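Long-range contact in putative leucoanthocyanidin reductase 1 (Vitis vinifera, PDB 3I6I), which probably catalyses the NADPH-dependent reduction of leucoanthocyanidins to flavan-3-ols, as a Rossmann-fold member of the short-chain dehydrogenase/reductase superfamily: residues A[118-123]-A[155-160]. Sequence-based numbering, arbitrary orientation.
Sequences SEFGHD and TYICCN. With NDP (NADPH dihydro-nicotinamide-adenine-dinucleotide phosphate), chain B; ACY (acetic acid), chain C.
Phe-120 and Ile-157 join the loop 118-123 to segment 155-160, the strand 155-158 and the residues that follow it, through both backbone and side chain, illustrating how a nucleotide-binding fold shapes its nicotinamide end from main-chain atoms. Two backbone hydrogen bonds hold the segments together. Phe-120 N donates to Ile-157 O at 2.8 Å, rather bent at the hydrogen (132°), and Asn-160 N donates to Gly-121 O at 3.0 Å, much straighter (164°) but from above the carbonyl plane.

Apolar contacts lie beside them. With CG anti to its carbonyl carbon (chi1 -59°), the Phe-120 ring is crossed at a slant by Ile-157, whose CB makes an off-centre CH-pi contact 4.2 Å from the ring centroid. CG2 of Ile-157 approaches CD2 of Phe-120 to 3.6 Å, while Cys-159 SG sits at the ring edge, near its plane. The sulfur of Cys-158 lies against Asp-123 CA and also touches a backbone oxygen, His-122 O, in plain van der Waals contact.

The same two segments also line the cofactor pocket. Phe-120 O lies 2.8 Å and Asn-160 O 2.7 Å from NADPH O7N. The ribose O3D donates to Ser-118 OG (2.9 Å). OXT of an acetic acid molecule, probably from the crystallisation liquor, accepts a hydrogen bond from His-122 N (3.0 Å), and its CH3 lies over one face of the imidazole, offset toward the rim.

Neighbours beyond the segments meet the buried polar ends: Glu-119 OE2 forms a salt bridge with Arg-144, Asp-123 OD2 with Arg-126, and Asn-160 ND2 bonds to Phe-221 O. Helix 198-208 packs on Phe-120 and Ile-157 through Thr-205, and strand 155-158 pairs in parallel with strand 217-220, while the loop leads from strand 114-116 toward helix 133-149.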
loop_
_atom_site.group_PDB
_atom_site.type_symbol
_atom_site.label_atom_id
_atom_site.label_comp_id
_atom_site.label_asym_id
_atom_site.label_seq_id
_atom_site.Cartn_x
_atom_site.Cartn_y
_atom_site.Cartn_z
ATOM N N SER A 118 -4.946 -4.142 5.492
ATOM C CA SER A 118 -4.650 -2.921 4.765
ATOM C C SER A 118 -3.408 -2.277 5.317
ATOM O O SER A 118 -3.456 -1.429 6.211
ATOM C CB SER A 118 -5.817 -1.946 4.778
ATOM O OG SER A 118 -5.553 -0.896 3.867
ATOM N N GLU A 119 -2.298 -2.770 4.798
ATOM C CA GLU A 119 -0.946 -2.353 5.178
ATOM C C GLU A 119 -0.426 -1.431 4.042
ATOM O O GLU A 119 -0.804 -0.258 3.962
ATOM C CB GLU A 119 -0.072 -3.608 5.424
ATOM C CG GLU A 119 -0.462 -4.415 6.693
ATOM C CD GLU A 119 0.176 -3.877 7.949
ATOM O OE1 GLU A 119 1.228 -3.184 7.840
ATOM O OE2 GLU A 119 -0.368 -4.121 9.057
ATOM N N PHE A 120 0.346 -1.988 3.106
ATOM C CA PHE A 120 0.730 -1.328 1.863
ATOM C C PHE A 120 1.525 -0.069 2.061
ATOM O O PHE A 120 1.405 0.859 1.277
ATOM C CB PHE A 120 -0.488 -1.125 0.908
ATOM C CG PHE A 120 -1.149 -2.427 0.556
ATOM C CD1 PHE A 120 -2.260 -2.852 1.236
ATOM C CD2 PHE A 120 -0.573 -3.295 -0.393
ATOM C CE1 PHE A 120 -2.836 -4.088 0.967
ATOM C CE2 PHE A 120 -1.136 -4.545 -0.653
ATOM C CZ PHE A 120 -2.263 -4.960 0.037
ATOM N N GLY A 121 2.358 -0.045 3.103
ATOM C CA GLY A 121 3.323 1.048 3.259
ATOM C C GLY A 121 4.513 0.603 4.094
ATOM O O GLY A 121 5.276 -0.280 3.674
ATOM N N HIS A 122 4.671 1.186 5.286
ATOM C CA HIS A 122 5.849 0.904 6.127
ATOM C C HIS A 122 5.626 -0.247 7.073
ATOM O O HIS A 122 4.502 -0.821 7.177
ATOM C CB HIS A 122 6.257 2.167 6.905
ATOM C CG HIS A 122 6.433 3.353 6.028
ATOM N ND1 HIS A 122 6.240 4.650 6.468
ATOM C CD2 HIS A 122 6.792 3.448 4.720
ATOM C CE1 HIS A 122 6.476 5.485 5.467
ATOM N NE2 HIS A 122 6.805 4.777 4.395
ATOM N N ASP A 123 6.671 -0.609 7.810
ATOM C CA ASP A 123 6.472 -1.674 8.824
ATOM C C ASP A 123 5.970 -0.980 10.079
ATOM O O ASP A 123 6.735 -0.306 10.766
ATOM C CB ASP A 123 7.789 -2.406 9.100
ATOM C CG ASP A 123 7.635 -3.497 10.158
ATOM O OD1 ASP A 123 6.726 -3.411 11.007
ATOM O OD2 ASP A 123 8.410 -4.464 10.134
ATOM N N THR A 155 -0.303 -12.194 5.955
ATOM C CA THR A 155 0.873 -11.640 5.289
ATOM C C THR A 155 0.725 -10.106 5.342
ATOM O O THR A 155 -0.311 -9.588 4.983
ATOM C CB THR A 155 1.010 -12.143 3.822
ATOM O OG1 THR A 155 1.222 -13.569 3.790
ATOM C CG2 THR A 155 2.182 -11.476 3.109
ATOM N N TYR A 156 1.768 -9.436 5.802
ATOM C CA TYR A 156 1.793 -7.961 5.918
ATOM C C TYR A 156 2.645 -7.383 4.800
ATOM O O TYR A 156 3.862 -7.643 4.761
ATOM C CB TYR A 156 2.371 -7.545 7.274
ATOM C CG TYR A 156 1.651 -8.091 8.491
ATOM C CD1 TYR A 156 0.254 -8.236 8.517
ATOM C CD2 TYR A 156 2.372 -8.391 9.663
ATOM C CE1 TYR A 156 -0.390 -8.711 9.640
ATOM C CE2 TYR A 156 1.716 -8.845 10.820
ATOM C CZ TYR A 156 0.335 -8.997 10.800
ATOM O OH TYR A 156 -0.377 -9.494 11.894
ATOM N N ILE A 157 2.000 -6.664 3.872
ATOM C CA ILE A 157 2.661 -6.087 2.699
ATOM C C ILE A 157 3.259 -4.731 3.048
ATOM O O ILE A 157 2.525 -3.726 3.205
ATOM C CB ILE A 157 1.700 -5.950 1.464
ATOM C CG1 ILE A 157 1.141 -7.279 0.976
ATOM C CG2 ILE A 157 2.433 -5.199 0.276
ATOM C CD1 ILE A 157 2.227 -8.318 0.463
ATOM N N CYS A 158 4.570 -4.678 3.193
ATOM C CA CYS A 158 5.271 -3.424 3.574
ATOM C C CYS A 158 6.007 -2.934 2.329
ATOM O O CYS A 158 7.242 -3.059 2.193
ATOM C CB CYS A 158 6.206 -3.626 4.779
ATOM S SG CYS A 158 5.361 -4.345 6.256
ATOM N N CYS A 159 5.225 -2.383 1.400
ATOM C CA CYS A 159 5.727 -2.089 0.083
ATOM C C CYS A 159 6.397 -0.716 -0.106
ATOM O O CYS A 159 6.790 -0.364 -1.243
ATOM C CB CYS A 159 4.652 -2.277 -0.979
ATOM S SG CYS A 159 3.204 -1.229 -0.662
ATOM N N ASN A 160 6.488 0.058 0.952
ATOM C CA ASN A 160 7.196 1.336 0.918
ATOM C C ASN A 160 6.444 2.322 0.001
ATOM O O ASN A 160 5.234 2.276 -0.010
ATOM C CB ASN A 160 8.669 1.150 0.591
ATOM C CG ASN A 160 9.433 0.557 1.773
ATOM O OD1 ASN A 160 9.226 0.947 2.936
ATOM N ND2 ASN A 160 10.291 -0.439 1.485
HETATM P PA NDP B . -8.759 4.457 -0.915
HETATM O O1A NDP B . -9.490 5.478 -0.078
HETATM O O2A NDP B . -8.197 4.930 -2.383
HETATM O O5B NDP B . -9.592 3.113 -1.216
HETATM C C5B NDP B . -10.271 2.472 -0.182
HETATM C C4B NDP B . -11.150 1.398 -0.696
HETATM O O4B NDP B . -11.716 0.832 0.550
HETATM C C3B NDP B . -12.346 1.950 -1.514
HETATM O O3B NDP B . -12.738 1.033 -2.572
HETATM C C2B NDP B . -13.459 2.049 -0.475
HETATM O O2B NDP B . -14.732 1.922 -1.110
HETATM C C1B NDP B . -13.177 0.784 0.331
HETATM N N9A NDP B . -13.797 0.709 1.654
HETATM C C8A NDP B . -13.590 1.564 2.655
HETATM N N7A NDP B . -14.293 1.164 3.718
HETATM C C5A NDP B . -14.936 0.037 3.396
HETATM C C6A NDP B . -15.803 -0.810 4.089
HETATM N N6A NDP B . -16.123 -0.562 5.361
HETATM N N1A NDP B . -16.303 -1.889 3.454
HETATM C C2A NDP B . -15.961 -2.151 2.194
HETATM N N3A NDP B . -15.122 -1.372 1.500
HETATM C C4A NDP B . -14.612 -0.264 2.085
HETATM O O3 NDP B . -7.494 3.957 -0.072
HETATM P PN NDP B . -5.911 3.901 -0.478
HETATM O O1N NDP B . -5.530 3.146 -1.695
HETATM O O2N NDP B . -5.447 5.399 -0.349
HETATM O O5D NDP B . -5.353 3.208 0.905
HETATM C C5D NDP B . -5.314 1.779 1.027
HETATM C C4D NDP B . -4.204 1.399 1.966
HETATM O O4D NDP B . -2.997 1.727 1.223
HETATM C C3D NDP B . -4.153 2.172 3.261
HETATM O O3D NDP B . -3.657 1.309 4.280
HETATM C C2D NDP B . -3.105 3.230 2.971
HETATM O O2D NDP B . -2.437 3.519 4.183
HETATM C C1D NDP B . -2.134 2.508 2.040
HETATM N N1N NDP B . -1.467 3.366 0.996
HETATM C C2N NDP B . -0.089 3.232 0.697
HETATM C C3N NDP B . 0.557 4.208 0.063
HETATM C C7N NDP B . 2.049 4.037 -0.283
HETATM O O7N NDP B . 2.643 2.985 -0.019
HETATM N N7N NDP B . 2.616 5.033 -0.942
HETATM C C4N NDP B . -0.200 5.488 -0.326
HETATM C C5N NDP B . -1.695 5.223 -0.458
HETATM C C6N NDP B . -2.252 4.171 0.129
HETATM P P2B NDP B . -15.749 3.258 -1.125
HETATM O O1X NDP B . -15.171 4.313 -1.998
HETATM O O2X NDP B . -17.144 2.642 -1.576
HETATM O O3X NDP B . -15.878 3.729 0.380
HETATM C C ACY C . 2.231 4.206 5.135
HETATM O O ACY C . 1.160 4.072 4.497
HETATM O OXT ACY C . 2.665 3.368 5.976
HETATM C CH3 ACY C . 3.031 5.448 4.830
#